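Local coordinates for demethyldecarbamoylnovobiocin O-methyltransferase (Streptomyces caeruleus, PDB 2WK1), which methylates the 4-hydroxyl of the noviose sugar with S-adenosyl-L-methionine in the penultimate step of novobiocin biosynthesis, at residues D153-A156 and G157-K160; P250-D253 and A254-Y258. One frame throughout, in Å; residues are numbered along the deposited sequence. Where two conformers were deposited one is given.

Contact 1. Residues D153-A156 and G157-K160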
loop_
_atom_site.group_PDB
_atom_site.type_symbol
_atom_site.label_atom_id
_atom_site.label_comp_id
_atom_site.label_asym_id
_atom_site.label_seq_id
_atom_site.Cartn_x
_atom_site.Cartn_y
_atom_site.Cartn_z
ATOM N N ASP A 153 39.877 -11.824 -10.868
ATOM C CA ASP A 153 40.407 -12.128 -9.531
ATOM C C ASP A 153 39.309 -12.335 -8.458
ATOM O O ASP A 153 39.609 -12.521 -7.272
ATOM C CB ASP A 153 41.380 -11.034 -9.090
ATOM C CG ASP A 153 42.516 -10.812 -10.098
ATOM O OD1 ASP A 153 43.005 -11.806 -10.694
ATOM O OD2 ASP A 153 42.916 -9.641 -10.287
ATOM N N GLY A 154 38.042 -12.328 -8.863
ATOM C CA GLY A 154 36.965 -12.620 -7.901
ATOM C C GLY A 154 36.990 -14.045 -7.375
ATOM O O GLY A 154 37.663 -14.924 -7.924
ATOM N N TYR A 155 36.267 -14.277 -6.288
ATOM C CA TYR A 155 35.983 -15.637 -5.795
ATOM C C TYR A 155 35.412 -16.479 -6.927
ATOM O O TYR A 155 34.545 -16.022 -7.666
ATOM C CB TYR A 155 34.972 -15.545 -4.639
ATOM C CG TYR A 155 34.657 -16.843 -3.921
ATOM C CD1 TYR A 155 35.603 -17.443 -3.095
ATOM C CD2 TYR A 155 33.400 -17.447 -4.023
ATOM C CE1 TYR A 155 35.328 -18.619 -2.438
ATOM C CE2 TYR A 155 33.105 -18.628 -3.339
ATOM C CZ TYR A 155 34.084 -19.201 -2.555
ATOM O OH TYR A 155 33.850 -20.371 -1.866
ATOM N N ALA A 156 35.897 -17.710 -7.080
ATOM C CA ALA A 156 35.497 -18.544 -8.202
ATOM C C ALA A 156 33.979 -18.666 -8.306
ATOM O O ALA A 156 33.409 -18.552 -9.379
ATOM C CB ALA A 156 36.156 -19.938 -8.090
ATOM N N GLY A 157 33.314 -18.856 -7.174
ATOM C CA GLY A 157 31.858 -18.989 -7.169
ATOM C C GLY A 157 31.145 -17.729 -7.623
ATOM O O GLY A 157 30.104 -17.799 -8.270
ATOM N N ASP A 158 31.724 -16.572 -7.316
ATOM C CA ASP A 158 31.146 -15.300 -7.742
ATOM C C ASP A 158 31.350 -15.111 -9.235
ATOM O O ASP A 158 30.437 -14.663 -9.933
ATOM C CB ASP A 158 31.791 -14.123 -6.996
ATOM C CG ASP A 158 31.357 -14.022 -5.549
ATOM O OD1 ASP A 158 30.375 -14.710 -5.156
ATOM O OD2 ASP A 158 31.999 -13.226 -4.800
ATOM N N ARG A 159 32.544 -15.467 -9.727
ATOM C CA ARG A 159 32.835 -15.335 -11.166
ATOM C C ARG A 159 31.882 -16.170 -11.995
ATOM O O ARG A 159 31.364 -15.703 -13.027
ATOM C CB ARG A 159 34.272 -15.758 -11.480
ATOM C CG ARG A 159 35.331 -14.851 -10.897
ATOM C CD ARG A 159 36.761 -15.078 -11.502
ATOM N NE ARG A 159 37.053 -16.477 -11.828
ATOM C CZ ARG A 159 37.735 -17.328 -11.059
ATOM N NH1 ARG A 159 38.221 -16.956 -9.874
ATOM N NH2 ARG A 159 37.936 -18.580 -11.476
ATOM N N LYS A 160 31.631 -17.392 -11.544
ATOM C CA LYS A 160 30.756 -18.310 -12.265
ATOM C C LYS A 160 29.323 -17.803 -12.383
ATOM O O LYS A 160 28.644 -18.058 -13.384
ATOM C CB LYS A 160 30.770 -19.708 -11.622
ATOM C CG LYS A 160 30.232 -20.838 -12.532
ATOM C CD LYS A 160 30.113 -22.185 -11.781
ATOM C CE LYS A 160 29.652 -23.323 -12.699
ATOM N NZ LYS A 160 29.293 -24.573 -11.941
HETATM O O HOH W 1 34.397 -12.305 -5.659
#

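Contact 2. Residues P250-D253 and A254-Y258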
loop_
_atom_site.group_PDB
_atom_site.type_symbol
_atom_site.label_atom_id
_atom_site.label_comp_id
_atom_site.label_asym_id
_atom_site.label_seq_id
_atom_site.Cartn_x
_atom_site.Cartn_y
_atom_site.Cartn_z
ATOM N N PRO A 250 27.771 -19.511 -3.052
ATOM C CA PRO A 250 28.841 -18.630 -2.572
ATOM C C PRO A 250 28.473 -17.885 -1.294
ATOM O O PRO A 250 29.328 -17.630 -0.456
ATOM C CB PRO A 250 29.065 -17.675 -3.745
ATOM C CG PRO A 250 28.651 -18.477 -4.966
ATOM C CD PRO A 250 27.412 -19.197 -4.453
ATOM N N CYS A 251 27.194 -17.557 -1.126
ATOM C CA CYS A 251 26.755 -16.870 0.074
ATOM C C CYS A 251 26.819 -17.820 1.252
ATOM O O CYS A 251 27.254 -17.455 2.350
ATOM C CB CYS A 251 25.317 -16.356 -0.124
ATOM S SG CYS A 251 24.945 -15.511 -1.715
ATOM N N LYS A 252 26.371 -19.059 1.033
ATOM C CA LYS A 252 26.474 -20.106 2.032
ATOM C C LYS A 252 27.941 -20.328 2.442
ATOM O O LYS A 252 28.261 -20.423 3.618
ATOM C CB LYS A 252 25.841 -21.394 1.477
ATOM C CG LYS A 252 25.573 -22.471 2.503
ATOM C CD LYS A 252 24.999 -23.801 1.933
ATOM C CE LYS A 252 23.535 -23.767 1.571
ATOM N NZ LYS A 252 23.021 -24.960 0.806
ATOM N N ASP A 253 28.835 -20.340 1.458
ATOM C CA ASP A 253 30.263 -20.454 1.755
ATOM C C ASP A 253 30.768 -19.332 2.681
ATOM O O ASP A 253 31.470 -19.587 3.648
ATOM C CB ASP A 253 31.112 -20.380 0.480
ATOM C CG ASP A 253 31.029 -21.603 -0.421
ATOM O OD1 ASP A 253 30.501 -22.645 -0.038
ATOM O OD2 ASP A 253 31.507 -21.494 -1.576
ATOM N N ALA A 254 30.421 -18.084 2.372
ATOM C CA ALA A 254 30.896 -16.957 3.157
ATOM C C ALA A 254 30.364 -16.990 4.597
ATOM O O ALA A 254 31.111 -16.768 5.554
ATOM C CB ALA A 254 30.530 -15.630 2.476
ATOM N N VAL A 255 29.068 -17.260 4.755
ATOM C CA VAL A 255 28.476 -17.296 6.092
ATOM C C VAL A 255 29.064 -18.423 6.913
ATOM O O VAL A 255 29.458 -18.242 8.093
ATOM C CB VAL A 255 26.926 -17.411 5.995
ATOM C CG1 VAL A 255 26.301 -17.726 7.359
ATOM C CG2 VAL A 255 26.350 -16.142 5.365
ATOM N N ASP A 256 29.180 -19.598 6.288
ATOM C CA ASP A 256 29.708 -20.733 7.044
ATOM C C ASP A 256 31.173 -20.540 7.396
ATOM O O ASP A 256 31.602 -20.878 8.502
ATOM C CB ASP A 256 29.529 -22.034 6.262
ATOM C CG ASP A 256 28.083 -22.504 6.183
ATOM O OD1 ASP A 256 27.181 -21.923 6.830
ATOM O OD2 ASP A 256 27.847 -23.504 5.465
ATOM N N GLU A 257 31.945 -19.983 6.472
ATOM C CA GLU A 257 33.356 -19.756 6.766
ATOM C C GLU A 257 33.569 -18.727 7.866
ATOM O O GLU A 257 34.403 -18.907 8.747
ATOM C CB GLU A 257 34.147 -19.077 5.299
ATOM C CG GLU A 257 35.613 -18.899 5.514
ATOM C CD GLU A 257 36.100 -18.253 4.375
ATOM O OE1 GLU A 257 35.528 -18.119 3.404
ATOM O OE2 GLU A 257 37.316 -17.732 4.470
ATOM N N TYR A 258 32.799 -17.654 7.833
ATOM C CA TYR A 258 32.928 -16.634 8.858
ATOM C C TYR A 258 32.552 -17.185 10.230
ATOM O O TYR A 258 33.271 -16.987 11.219
ATOM C CB TYR A 258 32.044 -15.418 8.528
ATOM C CG TYR A 258 32.266 -14.256 9.471
ATOM C CD1 TYR A 258 33.308 -13.361 9.271
ATOM C CD2 TYR A 258 31.485 -14.088 10.612
ATOM C CE1 TYR A 258 33.529 -12.331 10.159
ATOM C CE2 TYR A 258 31.704 -13.046 11.504
ATOM C CZ TYR A 258 32.743 -12.188 11.281
ATOM O OH TYR A 258 32.982 -11.160 12.158
#

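Contact 1. Residues D153-A156 and G157-K160
Arg159 folds back from the first turn of helix 156-161 onto the chain that leads into it, where its NH1 donates to Gly154 O over 2.9 Å. The bond is bent, 144° at the hydrogen, and the oxygen is tilted somewhat out of the guanidinium plane. A kink at chi3 (-35°) in the arginine chain turns the group back, laying the rim of one guanidinium face over Ala156 CA, 3.6 Å from Arg159 NH1. A residue as small as alanine keeps this approach close.

Tyr155 is the N-cap residue, and its carbonyl begins the helical bonding: Arg159 N gives Tyr155 O a nearly straight bond of 2.9 Å, while Asp158 N adds a weak one. Lys160 N follows by bonding to Ala156 O. The Tyr155 ring, its CG anti to the backbone N (chi1 -175°), runs beside the start of the helix, bringing CD2 to 3.5 Å from Gly157 N; glycine suits this place, having no CB to press on the ring near CE2.

Asp158 lies on the Tyr155 side of the turn, its OD2 3.8 Å from Tyr155 CB. One water accepts from Tyr155 N and donates to Asp158 OD2 (2.7 Å), so the carboxylate ties the cap to the helix indirectly. Buried, Asp158 is also satisfied by the backbone N-H groups of Tyr220 and Glu221, at the start of helix 220-230. Tyr155 stacks on the ring of Tyr220 and hydrogen-bonds through OH to Asp253, placing this turn, which follows strand 138-142, against helices 220-230 and 249-261.

Contact 2. Residues P250-D253 and A254-Y258
This is a local, one-turn contact within helix 249-261, the helix that follows strand 238-242: residues 250-253 bond to 254-258 through regular i to i+4 hydrogen bonds. Ala254 N reaches Pro250 O at 3.1 Å, and Val255 N reaches Cys251 O along an almost straight N-H path of 170°. Asp256 N to Lys252 O and Glu257 N to Asp253 O continue the series, both at 2.9 Å. Proline is tolerated at 250 because, in the first turn, its missing N-H costs the helix little.

Asp256, with CG beside its backbone N (chi1 -72°), lies against the carbonyl that accepts its own N-H, its CG 3.3 Å from Lys252 O. Lys252 and Asp256 lie side by side and point the same way, with Lys252 CG 3.9 Å from Asp256 OD2. Their charged ends do not pair: Lys252 NZ is 6.9 Å from Asp256 OD2 and instead donates to the carbonyl of Met246, its chain bending at chi3 (-77°), while Asp256 OD1 bonds to the hydroxyl of Tyr245. The branched Val255 sets CG2 beside the backbone N, 3.4 Å from Cys251 O, so a methyl brushes the carbonyl to which the valine N-H is bonded.

Cys251 forms a disulfide with Cys248, linking the first turn to the residue just before the helix; the Cys251 side chain is about 5 Å from that of Asp244, a predicted magnesium ligand. Ala254, small enough for close packing, meets Tyr220. With Tyr258 on Leu227, this face of the helix packs along helix 220-230, while Pro250 rests on Asp158 and Met161 of helix 156-161.

In the fold
Contact 1 precedes contact 2 along the chain, yet their centres are only 14 Å apart and they touch. Tyr155 OH lies 2.6 Å from Asp253 OD2, and Pro250 packs on Gly157, so the start of helix 156-161 sits on the first turns of helix 249-261. Helix 220-230 is their shared neighbour: Tyr220 meets both. Contact 1 follows strand 138-142 and contact 2 follows strand 238-242, two strands of the same mixed sheet, separated there by 109-113 and 210-215. Together they join two connections of this methyltransferase fold at one flank of the cofactor pocket, the side chains of Asp158 and Cys251 lying about 8 and 9 Å from bound S-adenosyl-L-homocysteine.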